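Long-range contacts in Mgp-operon protein 3 (Mycoplasma pneumoniae, PDB 6RJ1), which probably acts as a surface adhesin of Mycoplasma pneumoniae, helping the bacterium attach to its human host, perhaps by recognising sugars: residues Ala459-Gln464 and Leu543-Asp548; Gly697-Ser702 and Val723-Thr728; Arg793-Asn798 and Asn815-Lys820; Ser800-Val805 and Trp863-Asp868; Ser833-Pro838 and Ala912-Ala917. All blocks are in the same frame, centred on the assembly; numbering follows the deposited sequence.

Interaction 1 of 5, residues Ala459-Gln464 and Leu543-Asp548; sequences AYLNGQ and LDVVAD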
# COMPACT_ATOMS: atom_id res chain seq x y z
N ALA A 459 -15.47 2.03 -6.60
CA ALA A 459 -16.17 3.29 -6.41
C ALA A 459 -16.90 3.64 -7.69
O ALA A 459 -16.39 3.40 -8.79
CB ALA A 459 -15.17 4.39 -6.07
N TYR A 460 -18.12 4.19 -7.55
CA TYR A 460 -18.95 4.61 -8.68
C TYR A 460 -19.09 6.13 -8.64
O TYR A 460 -19.45 6.69 -7.61
CB TYR A 460 -20.32 3.90 -8.67
CG TYR A 460 -21.25 4.35 -9.78
CD1 TYR A 460 -22.01 5.50 -9.66
CD2 TYR A 460 -21.36 3.61 -10.96
CE1 TYR A 460 -22.86 5.92 -10.69
CE2 TYR A 460 -22.21 4.02 -11.99
CZ TYR A 460 -22.96 5.17 -11.84
OH TYR A 460 -23.81 5.59 -12.84
N LEU A 461 -18.83 6.78 -9.78
CA LEU A 461 -18.95 8.22 -9.92
C LEU A 461 -19.47 8.61 -11.31
O LEU A 461 -18.71 8.62 -12.28
CB LEU A 461 -17.61 8.94 -9.62
CG LEU A 461 -17.65 10.48 -9.52
CD1 LEU A 461 -18.30 10.93 -8.22
CD2 LEU A 461 -16.27 11.09 -9.66
N ASN A 462 -20.78 8.93 -11.38
CA ASN A 462 -21.47 9.39 -12.58
C ASN A 462 -21.15 8.55 -13.84
O ASN A 462 -20.50 9.04 -14.77
CB ASN A 462 -21.19 10.89 -12.81
CG ASN A 462 -21.89 11.79 -11.81
OD1 ASN A 462 -21.46 11.95 -10.66
ND2 ASN A 462 -22.98 12.40 -12.24
N GLY A 463 -21.60 7.30 -13.84
CA GLY A 463 -21.42 6.36 -14.95
C GLY A 463 -20.03 5.78 -15.10
O GLY A 463 -19.78 5.00 -16.03
N GLN A 464 -19.12 6.15 -14.20
CA GLN A 464 -17.74 5.68 -14.21
C GLN A 464 -17.47 4.84 -12.98
O GLN A 464 -17.86 5.21 -11.87
CB GLN A 464 -16.73 6.84 -14.28
CG GLN A 464 -16.92 7.74 -15.48
CD GLN A 464 -15.60 8.08 -16.10
OE1 GLN A 464 -15.05 7.30 -16.88
NE2 GLN A 464 -15.07 9.25 -15.77
N LEU A 543 -10.62 3.98 -1.46
CA LEU A 543 -11.20 5.04 -2.28
C LEU A 543 -12.67 5.27 -1.96
O LEU A 543 -13.38 4.33 -1.58
CB LEU A 543 -10.98 4.88 -3.82
CG LEU A 543 -11.00 3.50 -4.58
CD1 LEU A 543 -11.93 2.45 -3.99
CD2 LEU A 543 -11.37 3.71 -6.03
N ASP A 544 -13.12 6.52 -2.10
CA ASP A 544 -14.51 6.89 -1.86
C ASP A 544 -14.90 8.10 -2.71
O ASP A 544 -14.03 8.82 -3.20
CB ASP A 544 -14.76 7.16 -0.36
CG ASP A 544 -16.22 7.02 0.08
OD1 ASP A 544 -17.05 6.54 -0.73
OD2 ASP A 544 -16.52 7.40 1.23
N VAL A 545 -16.22 8.30 -2.91
CA VAL A 545 -16.74 9.44 -3.66
C VAL A 545 -17.41 10.44 -2.70
O VAL A 545 -18.05 10.05 -1.73
CB VAL A 545 -17.63 9.07 -4.88
CG1 VAL A 545 -16.87 8.20 -5.89
CG2 VAL A 545 -18.93 8.39 -4.46
N VAL A 546 -17.20 11.73 -2.97
CA VAL A 546 -17.73 12.83 -2.16
C VAL A 546 -17.73 14.11 -3.02
O VAL A 546 -16.74 14.37 -3.71
CB VAL A 546 -16.99 12.99 -0.79
CG1 VAL A 546 -15.48 13.21 -0.95
CG2 VAL A 546 -17.62 14.07 0.09
N ALA A 547 -18.85 14.87 -3.01
CA ALA A 547 -19.03 16.11 -3.76
C ALA A 547 -18.61 15.98 -5.24
O ALA A 547 -17.83 16.79 -5.74
CB ALA A 547 -18.30 17.27 -3.08
N ASP A 548 -19.12 14.91 -5.92
CA ASP A 548 -18.88 14.54 -7.33
C ASP A 548 -17.38 14.33 -7.66
O ASP A 548 -16.97 14.44 -8.82
CB ASP A 548 -19.54 15.54 -8.30
CG ASP A 548 -21.05 15.64 -8.19
OD1 ASP A 548 -21.71 14.58 -8.14
OD2 ASP A 548 -21.57 16.78 -8.18
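L461 and V545 pack against each other where strand 457-461 passes strand 538-546, and the leucine then continues past the valine to D548. At its CB, L461 meets V545 CG1 at 3.9 Å. The first torsion sets CG anti to the backbone N (chi1 -170°), which carries the branch point toward the carbonyl of D548. From there the two methyls part: CD1 keeps hold of V545 CG1 while resting 3.6 Å from D548 C, and CD2 lies 3.5 Å from D548 O. The isobutyl group therefore bridges the end of strand 538-546 and the turn that follows it.

L461 is also the first residue of a type I' turn, L461 to Q464, closed by backbone hydrogen bonds in both directions between those two residues. The turn makes a tight beta hairpin of strands 457-461 and 464-468, and strand 457-461 is the outermost strand of its mixed sheet. Strand 538-546 belongs to a different sheet. The two strands run in nearly the same direction, 27° apart, with no hydrogen bond joining the segments.

Further back along the strand, A459 CB touches L543 CD2 at 3.9 Å, and V545 CG1 sits over the backbone, 3.4 Å from Y460 O. Y460 OH is hydrogen-bonded to E483 OE2 and K52 NZ. At the exposed end N462 meets D548, its amide plane turned 75° from the carboxylate, with OD1 of N462 3.7 Å from OD1 of D548, two oxygens without a hydrogen bond. Helix 701-712 adds L704 beside L461 and E701 beside N462.

Interaction 2 of 5, residues Gly697-Ser702 and Val723-Thr728; sequences GIVNES and VKWTNT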
# COMPACT_ATOMS: atom_id res chain seq x y z
N GLY A 697 -5.20 12.08 -2.10
CA GLY A 697 -5.69 13.13 -2.98
C GLY A 697 -7.14 13.04 -3.38
O GLY A 697 -7.83 12.06 -3.09
N ILE A 698 -7.60 14.11 -4.04
CA ILE A 698 -8.93 14.28 -4.61
C ILE A 698 -8.76 14.35 -6.14
O ILE A 698 -7.84 15.01 -6.63
CB ILE A 698 -9.69 15.51 -4.00
CG1 ILE A 698 -11.17 15.53 -4.45
CG2 ILE A 698 -8.96 16.87 -4.25
CD1 ILE A 698 -12.06 16.48 -3.67
N VAL A 699 -9.60 13.62 -6.88
CA VAL A 699 -9.51 13.55 -8.34
C VAL A 699 -10.91 13.76 -8.97
O VAL A 699 -11.89 13.15 -8.54
CB VAL A 699 -8.74 12.28 -8.83
CG1 VAL A 699 -8.70 11.16 -7.79
CG2 VAL A 699 -9.24 11.76 -10.17
N ASN A 700 -10.98 14.68 -9.96
CA ASN A 700 -12.19 15.04 -10.69
C ASN A 700 -12.42 14.17 -11.93
O ASN A 700 -11.51 13.46 -12.36
CB ASN A 700 -12.18 16.53 -11.06
CG ASN A 700 -11.02 16.97 -11.90
OD1 ASN A 700 -10.86 16.57 -13.06
ND2 ASN A 700 -10.18 17.81 -11.34
N GLU A 701 -13.64 14.28 -12.53
CA GLU A 701 -14.07 13.54 -13.71
C GLU A 701 -13.13 13.65 -14.91
O GLU A 701 -12.91 12.64 -15.59
CB GLU A 701 -15.51 13.92 -14.13
CG GLU A 701 -16.58 13.24 -13.29
CD GLU A 701 -17.78 12.71 -14.05
OE1 GLU A 701 -18.48 13.53 -14.70
OE2 GLU A 701 -18.03 11.49 -13.99
N SER A 702 -12.58 14.86 -15.19
CA SER A 702 -11.66 15.05 -16.32
C SER A 702 -10.32 14.33 -16.07
O SER A 702 -9.74 13.79 -17.01
CB SER A 702 -11.47 16.53 -16.64
OG SER A 702 -10.49 17.16 -15.84
N VAL A 723 -0.72 10.52 -17.22
CA VAL A 723 -1.96 11.02 -16.62
C VAL A 723 -1.47 11.94 -15.50
O VAL A 723 -0.57 11.56 -14.75
CB VAL A 723 -2.85 9.87 -16.05
CG1 VAL A 723 -4.21 10.39 -15.61
CG2 VAL A 723 -3.01 8.73 -17.04
N LYS A 724 -2.04 13.14 -15.39
CA LYS A 724 -1.63 14.08 -14.35
C LYS A 724 -2.73 14.38 -13.34
O LYS A 724 -3.73 15.02 -13.68
CB LYS A 724 -1.05 15.37 -14.96
CG LYS A 724 0.38 15.24 -15.46
CD LYS A 724 0.96 16.61 -15.81
CE LYS A 724 2.26 16.50 -16.58
NZ LYS A 724 2.78 17.84 -16.97
N TRP A 725 -2.54 13.91 -12.09
CA TRP A 725 -3.44 14.14 -10.96
C TRP A 725 -2.68 15.13 -10.07
O TRP A 725 -1.76 14.75 -9.34
CB TRP A 725 -3.77 12.82 -10.22
CG TRP A 725 -4.59 11.82 -11.00
CD1 TRP A 725 -5.09 11.96 -12.26
CD2 TRP A 725 -5.04 10.54 -10.53
NE1 TRP A 725 -5.80 10.83 -12.62
CE2 TRP A 725 -5.78 9.94 -11.57
CE3 TRP A 725 -4.87 9.82 -9.33
CZ2 TRP A 725 -6.36 8.67 -11.45
CZ3 TRP A 725 -5.43 8.57 -9.21
CH2 TRP A 725 -6.18 8.01 -10.26
N THR A 726 -2.99 16.42 -10.22
CA THR A 726 -2.29 17.50 -9.52
C THR A 726 -2.82 17.80 -8.10
O THR A 726 -2.09 18.40 -7.30
CB THR A 726 -2.27 18.76 -10.39
OG1 THR A 726 -3.58 19.02 -10.87
CG2 THR A 726 -1.31 18.64 -11.57
N ASN A 727 -4.06 17.39 -7.78
CA ASN A 727 -4.61 17.65 -6.45
C ASN A 727 -4.39 16.46 -5.51
O ASN A 727 -5.32 15.90 -4.92
CB ASN A 727 -6.07 18.08 -6.53
CG ASN A 727 -6.19 19.45 -7.14
OD1 ASN A 727 -5.78 20.45 -6.54
ND2 ASN A 727 -6.71 19.52 -8.34
N THR A 728 -3.12 16.09 -5.38
CA THR A 728 -2.65 15.00 -4.52
C THR A 728 -1.47 15.51 -3.70
O THR A 728 -0.93 16.59 -3.99
CB THR A 728 -2.28 13.75 -5.35
OG1 THR A 728 -1.31 14.09 -6.33
CG2 THR A 728 -3.48 13.08 -6.03
O HOH W 1 -5.83 15.22 -8.63
O HOH W 2 -8.77 17.11 -8.29
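V699 sets a methyl over the indole of W725: CG2 stands 4.3 Å from the centroid of the five-membered ring, 15° off its normal, a CH-pi contact on one face. The tryptophan reaches this position with CG anti to its own carbonyl carbon (chi1 -67°). Its NE1 is used outside the pair, in a hydrogen bond to E703 O.

I698 and N727 are placed differently, lying alongside one another and pointing the same way, with I698 CG2 3.9 Å from N727 CB. In I698 it is CG2 that lies between the backbone N and the carbonyl carbon, over N727, whereas CG1 leads the longer arm away. The backbones are joined by I698 N donating to N727 O (3.0 Å, 157°), and an inverse gamma turn centred on N727 bends the chain where its carbonyl takes this bond. Two waters both donate to I698 O; one accepts from N727 N at 2.9 Å, the other, weakly, from N727 ND2, so I698 O is linked to N727 through water, beside the direct backbone bond.

Beyond this, G697 and T728 form an antiparallel, non-hydrogen-bonded pair, with T728 CG2 3.8 Å from G697 CA. N700 is the N-cap of helix 701-712: its side chain caps a backbone N just beyond S702, and OD1 additionally accepts from S702 OG at 2.9 Å. E703 OE1 answers with a bond from N700 N, as in a capping box.

Strands 693-699 and 723-732 are antiparallel neighbours in a mixed sheet, flanked by strand 549-563 beside the former and strand 496-498 beside the latter, while helix 701-712 packs L704 on V699.

Interaction 3 of 5, residues Arg793-Asn798 and Asn815-Lys820; sequences RGHKPN and NPDTDK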
# COMPACT_ATOMS: atom_id res chain seq x y z
N ARG A 793 -22.13 31.68 5.85
CA ARG A 793 -22.90 32.11 4.68
C ARG A 793 -22.01 32.22 3.43
O ARG A 793 -20.94 32.84 3.48
CB ARG A 793 -23.60 33.44 4.96
CG ARG A 793 -25.12 33.35 5.08
CD ARG A 793 -25.83 34.19 4.02
NE ARG A 793 -27.11 34.70 4.49
CZ ARG A 793 -27.96 35.43 3.76
NH1 ARG A 793 -29.10 35.86 4.29
NH2 ARG A 793 -27.67 35.74 2.50
N GLY A 794 -22.45 31.56 2.36
CA GLY A 794 -21.77 31.56 1.07
C GLY A 794 -20.64 30.56 0.91
O GLY A 794 -19.86 30.69 -0.04
N HIS A 795 -20.55 29.57 1.81
CA HIS A 795 -19.51 28.53 1.77
C HIS A 795 -20.14 27.15 1.70
O HIS A 795 -21.14 26.89 2.37
CB HIS A 795 -18.56 28.65 2.97
CG HIS A 795 -17.67 29.85 2.91
ND1 HIS A 795 -18.07 31.08 3.43
CD2 HIS A 795 -16.42 29.98 2.40
CE1 HIS A 795 -17.06 31.90 3.22
NE2 HIS A 795 -16.05 31.29 2.61
N LYS A 796 -19.55 26.26 0.89
CA LYS A 796 -20.00 24.88 0.70
C LYS A 796 -19.76 24.03 1.97
O LYS A 796 -18.81 24.33 2.69
CB LYS A 796 -19.25 24.24 -0.49
CG LYS A 796 -19.56 24.83 -1.87
CD LYS A 796 -20.82 24.23 -2.54
CE LYS A 796 -20.71 22.91 -3.29
NZ LYS A 796 -19.60 22.89 -4.28
N PRO A 797 -20.57 22.98 2.25
CA PRO A 797 -20.32 22.16 3.45
C PRO A 797 -19.01 21.37 3.38
O PRO A 797 -18.72 20.77 2.34
CB PRO A 797 -21.54 21.22 3.51
CG PRO A 797 -22.05 21.16 2.12
CD PRO A 797 -21.75 22.49 1.50
N ASN A 798 -18.23 21.39 4.47
CA ASN A 798 -16.93 20.72 4.59
C ASN A 798 -17.02 19.20 4.50
O ASN A 798 -18.03 18.60 4.87
CB ASN A 798 -16.22 21.09 5.90
CG ASN A 798 -15.93 22.56 6.13
OD1 ASN A 798 -15.66 23.35 5.21
ND2 ASN A 798 -15.97 22.95 7.40
N ASN A 815 -10.86 21.54 0.67
CA ASN A 815 -11.54 22.83 0.51
C ASN A 815 -12.83 22.56 -0.29
O ASN A 815 -12.75 22.18 -1.46
CB ASN A 815 -10.63 23.82 -0.23
CG ASN A 815 -11.17 25.23 -0.32
OD1 ASN A 815 -12.25 25.49 -0.86
ND2 ASN A 815 -10.41 26.17 0.21
N PRO A 816 -14.02 22.69 0.33
CA PRO A 816 -15.26 22.37 -0.42
C PRO A 816 -15.68 23.40 -1.48
O PRO A 816 -16.49 23.08 -2.35
CB PRO A 816 -16.30 22.22 0.69
CG PRO A 816 -15.80 23.09 1.80
CD PRO A 816 -14.31 23.09 1.72
N ASP A 817 -15.13 24.62 -1.40
CA ASP A 817 -15.44 25.69 -2.36
C ASP A 817 -14.69 25.52 -3.69
O ASP A 817 -15.12 26.10 -4.69
CB ASP A 817 -15.13 27.08 -1.75
CG ASP A 817 -15.72 27.33 -0.37
OD1 ASP A 817 -16.91 26.98 -0.15
OD2 ASP A 817 -15.00 27.90 0.48
N THR A 818 -13.58 24.75 -3.69
CA THR A 818 -12.75 24.51 -4.88
C THR A 818 -12.58 23.02 -5.22
O THR A 818 -12.11 22.70 -6.31
CB THR A 818 -11.36 25.16 -4.72
OG1 THR A 818 -10.64 24.54 -3.64
CG2 THR A 818 -11.42 26.68 -4.54
N ASP A 819 -12.94 22.11 -4.27
CA ASP A 819 -12.82 20.65 -4.38
C ASP A 819 -11.37 20.24 -4.62
O ASP A 819 -11.04 19.44 -5.50
CB ASP A 819 -13.82 20.05 -5.40
CG ASP A 819 -15.27 20.33 -5.07
OD1 ASP A 819 -15.71 19.96 -3.95
OD2 ASP A 819 -15.98 20.91 -5.92
N LYS A 820 -10.49 20.84 -3.81
CA LYS A 820 -9.04 20.66 -3.79
C LYS A 820 -8.59 20.36 -2.35
O LYS A 820 -9.41 20.43 -1.43
CB LYS A 820 -8.35 21.93 -4.31
CG LYS A 820 -8.52 22.18 -5.80
CD LYS A 820 -7.99 23.54 -6.21
CE LYS A 820 -8.05 23.77 -7.70
NZ LYS A 820 -6.87 23.18 -8.39
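A chi1 of -50° swings the carboxylate of D817 back beside its own backbone N, and it thereby reaches K796 and H795 together. OD1 accepts the backbone N-H of K796 at 2.9 Å with an angle of 163°, the donor nearly in line with the C-O bond. OD2 lies in the plane of the H795 ring at its edge, 3.2 Å from CD2; ring and carboxylate planes are 51° apart. The side chain of K796 bends at chi2, chi3 and chi4, curling past the carbonyl of P816 and bringing NZ to 4.4 Å from D819 OD2, opposite charges too far apart for a salt bridge.

P816 fills the middle of the contact. Its CB is 3.3 Å from P797 O, and its CG lies 3.4 Å from both K796 O and N798 OD1. The amide of N798 uses its other end to bond F900 O.

A G1 beta bulge, with D819 and K820 both opposite N815, shapes the hairpin that presents P816 and D817. This hairpin connects strand 808-815 to strand 820-821, and the segment 793-798 it meets is the approach from strand 779-786 to strand 799-805, where D819 OD1 is bonded to Y799 OH.

Interaction 4 of 5, residues Ser800-Val805 and Trp863-Asp868; sequences SAVLLV and WFYTFD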
# COMPACT_ATOMS: atom_id res chain seq x y z
N SER A 800 -14.27 15.51 4.76
CA SER A 800 -12.99 14.91 5.07
C SER A 800 -13.04 13.42 4.84
O SER A 800 -14.11 12.84 4.81
CB SER A 800 -12.63 15.18 6.53
OG SER A 800 -12.46 16.57 6.76
N ALA A 801 -11.88 12.81 4.67
CA ALA A 801 -11.76 11.37 4.53
C ALA A 801 -10.89 10.90 5.66
O ALA A 801 -9.94 11.59 6.05
CB ALA A 801 -11.13 11.01 3.20
N VAL A 802 -11.23 9.76 6.24
CA VAL A 802 -10.41 9.22 7.32
C VAL A 802 -9.96 7.82 6.98
O VAL A 802 -10.59 7.15 6.16
CB VAL A 802 -11.01 9.33 8.76
CG1 VAL A 802 -11.35 10.78 9.14
CG2 VAL A 802 -12.20 8.41 8.95
N LEU A 803 -8.86 7.39 7.59
CA LEU A 803 -8.31 6.04 7.43
C LEU A 803 -7.51 5.65 8.66
O LEU A 803 -7.00 6.52 9.39
CB LEU A 803 -7.48 5.88 6.13
CG LEU A 803 -6.13 6.58 6.08
CD1 LEU A 803 -5.07 5.66 5.53
CD2 LEU A 803 -6.21 7.87 5.31
N LEU A 804 -7.42 4.35 8.90
CA LEU A 804 -6.69 3.80 10.03
C LEU A 804 -5.34 3.31 9.56
O LEU A 804 -5.23 2.68 8.50
CB LEU A 804 -7.51 2.67 10.66
CG LEU A 804 -8.29 2.97 11.96
CD1 LEU A 804 -9.03 4.31 11.92
CD2 LEU A 804 -9.28 1.87 12.26
N VAL A 805 -4.30 3.67 10.32
CA VAL A 805 -2.90 3.26 10.10
C VAL A 805 -2.37 2.65 11.40
O VAL A 805 -3.05 2.72 12.43
CB VAL A 805 -1.98 4.39 9.56
CG1 VAL A 805 -2.36 4.78 8.14
CG2 VAL A 805 -1.96 5.61 10.49
N TRP A 863 -17.71 8.07 11.84
CA TRP A 863 -17.27 6.90 11.09
C TRP A 863 -17.26 5.72 12.07
O TRP A 863 -16.88 5.88 13.24
CB TRP A 863 -15.86 7.11 10.55
CG TRP A 863 -15.73 8.10 9.43
CD1 TRP A 863 -15.70 7.81 8.09
CD2 TRP A 863 -15.43 9.50 9.54
NE1 TRP A 863 -15.44 8.95 7.37
CE2 TRP A 863 -15.26 10.00 8.23
CE3 TRP A 863 -15.27 10.38 10.63
CZ2 TRP A 863 -14.97 11.35 7.98
CZ3 TRP A 863 -15.00 11.71 10.38
CH2 TRP A 863 -14.84 12.19 9.07
N PHE A 864 -17.67 4.53 11.58
CA PHE A 864 -17.68 3.30 12.36
C PHE A 864 -16.89 2.23 11.63
O PHE A 864 -17.23 1.89 10.50
CB PHE A 864 -19.11 2.86 12.69
CG PHE A 864 -19.87 3.83 13.57
CD1 PHE A 864 -19.65 3.88 14.94
CD2 PHE A 864 -20.81 4.69 13.02
CE1 PHE A 864 -20.34 4.78 15.74
CE2 PHE A 864 -21.50 5.60 13.82
CZ PHE A 864 -21.27 5.64 15.18
N TYR A 865 -15.81 1.75 12.26
CA TYR A 865 -14.91 0.73 11.72
C TYR A 865 -15.18 -0.61 12.39
O TYR A 865 -14.93 -0.76 13.59
CB TYR A 865 -13.45 1.14 11.91
CG TYR A 865 -12.99 2.22 10.96
CD1 TYR A 865 -13.31 3.56 11.19
CD2 TYR A 865 -12.21 1.91 9.85
CE1 TYR A 865 -12.91 4.56 10.30
CE2 TYR A 865 -11.79 2.90 8.96
CZ TYR A 865 -12.14 4.22 9.19
OH TYR A 865 -11.73 5.20 8.31
N THR A 866 -15.71 -1.57 11.61
CA THR A 866 -16.03 -2.90 12.10
C THR A 866 -14.90 -3.86 11.79
O THR A 866 -14.44 -3.94 10.66
CB THR A 866 -17.40 -3.35 11.59
OG1 THR A 866 -18.37 -2.35 11.91
CG2 THR A 866 -17.84 -4.68 12.18
N PHE A 867 -14.43 -4.55 12.83
CA PHE A 867 -13.34 -5.53 12.74
C PHE A 867 -13.86 -6.91 13.10
O PHE A 867 -14.44 -7.09 14.17
CB PHE A 867 -12.21 -5.12 13.69
CG PHE A 867 -11.48 -3.88 13.22
CD1 PHE A 867 -10.39 -3.98 12.37
CD2 PHE A 867 -11.89 -2.62 13.64
CE1 PHE A 867 -9.73 -2.84 11.93
CE2 PHE A 867 -11.22 -1.48 13.19
CZ PHE A 867 -10.16 -1.60 12.33
N ASP A 868 -13.65 -7.88 12.22
CA ASP A 868 -14.11 -9.25 12.37
C ASP A 868 -12.91 -10.18 12.57
O ASP A 868 -12.08 -10.27 11.68
CB ASP A 868 -14.89 -9.64 11.09
CG ASP A 868 -15.79 -10.86 11.16
OD1 ASP A 868 -15.49 -11.79 11.95
OD2 ASP A 868 -16.79 -10.90 10.40
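V802 places CG2 over one face of the W863 indole, 3.4 Å from the centroid of the five-membered ring and 6° off its normal, while S800 O sits in plane at the ring's edge, 3.6 Å from CZ2. Strands 799-805 and 862-868 belong to separate antiparallel sheets packed face to face, probably adjoining blades of a beta-propeller, a fold suggested by the clan of the protein's MgpC adhesin family. The Y865 ring receives L804 CD1 over its centre, 4.1 Å from the centroid, and V802 CG2 near its plane at the edge. F867 meets L804 at its edge: L804 CD2 is in plane, 3.6 Å from F867 CZ.

The strand axes are 9.6 Å apart and inclined at 28°, a spacing filled by alternating aliphatic and aromatic side chains. V802 and W863 point at each other, while L804 and Y865 run antiparallel alongside one another. With chi1 at -57°, V802 CG1 covers the six-membered part of the indole. Every touching residue is buried, and no hydrogen bond crosses between the segments. Y865 OH comes within 3.1 Å of V802 O at an angle too poor for a bond, and is hydrogen-bonded to G781 O.

Interaction 5 of 5, residues Ser833-Pro838 and Ala912-Ala917; sequences SFSYTP and APAALA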
# COMPACT_ATOMS: atom_id res chain seq x y z
N SER A 833 -4.03 19.78 5.28
CA SER A 833 -4.72 18.74 4.51
C SER A 833 -4.50 17.34 5.11
O SER A 833 -5.24 16.41 4.81
CB SER A 833 -4.27 18.75 3.06
OG SER A 833 -2.89 18.42 2.94
N PHE A 834 -3.44 17.20 5.93
CA PHE A 834 -3.08 15.93 6.57
C PHE A 834 -2.99 16.10 8.09
O PHE A 834 -2.42 17.08 8.58
CB PHE A 834 -1.75 15.41 6.02
CG PHE A 834 -1.26 14.10 6.59
CD1 PHE A 834 -0.46 14.07 7.73
CD2 PHE A 834 -1.57 12.89 5.98
CE1 PHE A 834 -0.00 12.86 8.25
CE2 PHE A 834 -1.10 11.69 6.50
CZ PHE A 834 -0.31 11.68 7.63
N SER A 835 -3.52 15.10 8.82
CA SER A 835 -3.49 15.03 10.28
C SER A 835 -3.39 13.57 10.73
O SER A 835 -4.12 12.71 10.22
CB SER A 835 -4.73 15.69 10.88
OG SER A 835 -5.34 14.88 11.87
N TYR A 836 -2.50 13.29 11.69
CA TYR A 836 -2.34 11.97 12.28
C TYR A 836 -2.47 12.10 13.80
O TYR A 836 -1.73 12.87 14.42
CB TYR A 836 -1.00 11.32 11.86
CG TYR A 836 -0.61 10.12 12.69
CD1 TYR A 836 -1.14 8.86 12.44
CD2 TYR A 836 0.28 10.25 13.76
CE1 TYR A 836 -0.79 7.76 13.21
CE2 TYR A 836 0.62 9.16 14.56
CZ TYR A 836 0.09 7.91 14.27
OH TYR A 836 0.44 6.84 15.06
N THR A 837 -3.44 11.38 14.38
CA THR A 837 -3.67 11.39 15.82
C THR A 837 -3.44 9.97 16.34
O THR A 837 -4.13 9.05 15.90
CB THR A 837 -5.05 11.94 16.16
OG1 THR A 837 -5.27 13.14 15.41
CG2 THR A 837 -5.23 12.21 17.66
N PRO A 838 -2.44 9.76 17.24
CA PRO A 838 -2.19 8.40 17.74
C PRO A 838 -3.34 7.87 18.59
O PRO A 838 -3.86 8.62 19.42
CB PRO A 838 -0.91 8.55 18.57
CG PRO A 838 -0.35 9.88 18.22
CD PRO A 838 -1.52 10.73 17.85
N ALA A 912 -4.18 21.83 11.54
CA ALA A 912 -4.88 20.87 10.69
C ALA A 912 -6.05 20.25 11.45
O ALA A 912 -5.81 19.74 12.54
CB ALA A 912 -3.92 19.77 10.25
N PRO A 913 -7.31 20.28 10.92
CA PRO A 913 -8.42 19.63 11.65
C PRO A 913 -8.14 18.13 11.78
O PRO A 913 -7.78 17.48 10.79
CB PRO A 913 -9.65 19.92 10.79
CG PRO A 913 -9.24 20.99 9.85
CD PRO A 913 -7.77 20.84 9.64
N ALA A 914 -8.21 17.62 13.01
CA ALA A 914 -7.88 16.24 13.33
C ALA A 914 -9.08 15.32 13.57
O ALA A 914 -10.22 15.77 13.61
CB ALA A 914 -6.93 16.20 14.52
N ALA A 915 -8.79 14.02 13.70
CA ALA A 915 -9.75 12.96 13.97
C ALA A 915 -9.41 12.28 15.30
O ALA A 915 -8.31 12.47 15.83
CB ALA A 915 -9.73 11.94 12.84
N LEU A 916 -10.35 11.51 15.86
CA LEU A 916 -10.16 10.81 17.12
C LEU A 916 -10.76 9.42 17.00
O LEU A 916 -11.96 9.29 16.74
CB LEU A 916 -10.82 11.60 18.26
CG LEU A 916 -10.44 11.20 19.69
CD1 LEU A 916 -9.11 11.82 20.10
CD2 LEU A 916 -11.51 11.62 20.65
N ALA A 917 -9.92 8.38 17.14
CA ALA A 917 -10.33 6.98 17.05
C ALA A 917 -10.39 6.33 18.41
O ALA A 917 -9.42 6.42 19.17
CB ALA A 917 -9.38 6.21 16.15
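T837 supplies the one hydrogen bond between the segments, its hydroxyl donating to A915 O over 3.1 Å. A chi1 of -47° turns OG1 across to the alanine strand, and the donor stands slightly tilted from the carbonyl plane with a C=O...donor angle of 147°. T837 CG2 is also near this oxygen, at 3.6 Å.

The remaining contacts are van der Waals. S835 packs through its hydroxyl: OG lies against A914, 3.2 Å from CA and 3.4 Å from CB, while its CB rests 3.5 Å from P913 O. The methyl of A914 also comes within 3.6 Å of T837 OG1, so both hydroxyl-bearing side chains lean on it from neighbouring directions. At the start of the segments A912 CB abuts F834 O at 3.5 Å. The strand axes approach to 6.3 Å, consistent with the small side chains between them, inclined at 29° and running in similar directions, although no backbone hydrogen bond joins them.

Each strand instead pairs within its own antiparallel sheet, as would fit neighbouring propeller blades. Strand 834-838 bonds to strand 808-815 through S835 with R811 and T837 with V809, and strand 914-920 bonds to strand 888-896. Side chains of strand 808-815 reach over to the second sheet, R811 NH1 binding A914 O and N813 ND2 binding P913 O.

In the fold
Interactions 4 and 5 join the same two antiparallel sheets and touch where V802 meets A915 and V805 meets Y836. Interaction 4 is wholly buried and rests on aromatic faces and edges, while interaction 5, partly buried, relies on alanines and hydroxyls, with the strand axes closer together. Interactions 1 and 2 share the mixed sheet that holds strands 538-546, 693-699 and 723-732; interaction 2, also buried, combines backbone pairing, water and CH-pi contact. Interactions 1 and 3 are partly buried, like 5, one mainly aliphatic, the other built on proline and carboxylate, and interaction 3 lies farthest from the centre of the chain. E701 connects interactions 1 and 2, I698 packs on D819 and K820 of interaction 3, and A547 meets D819.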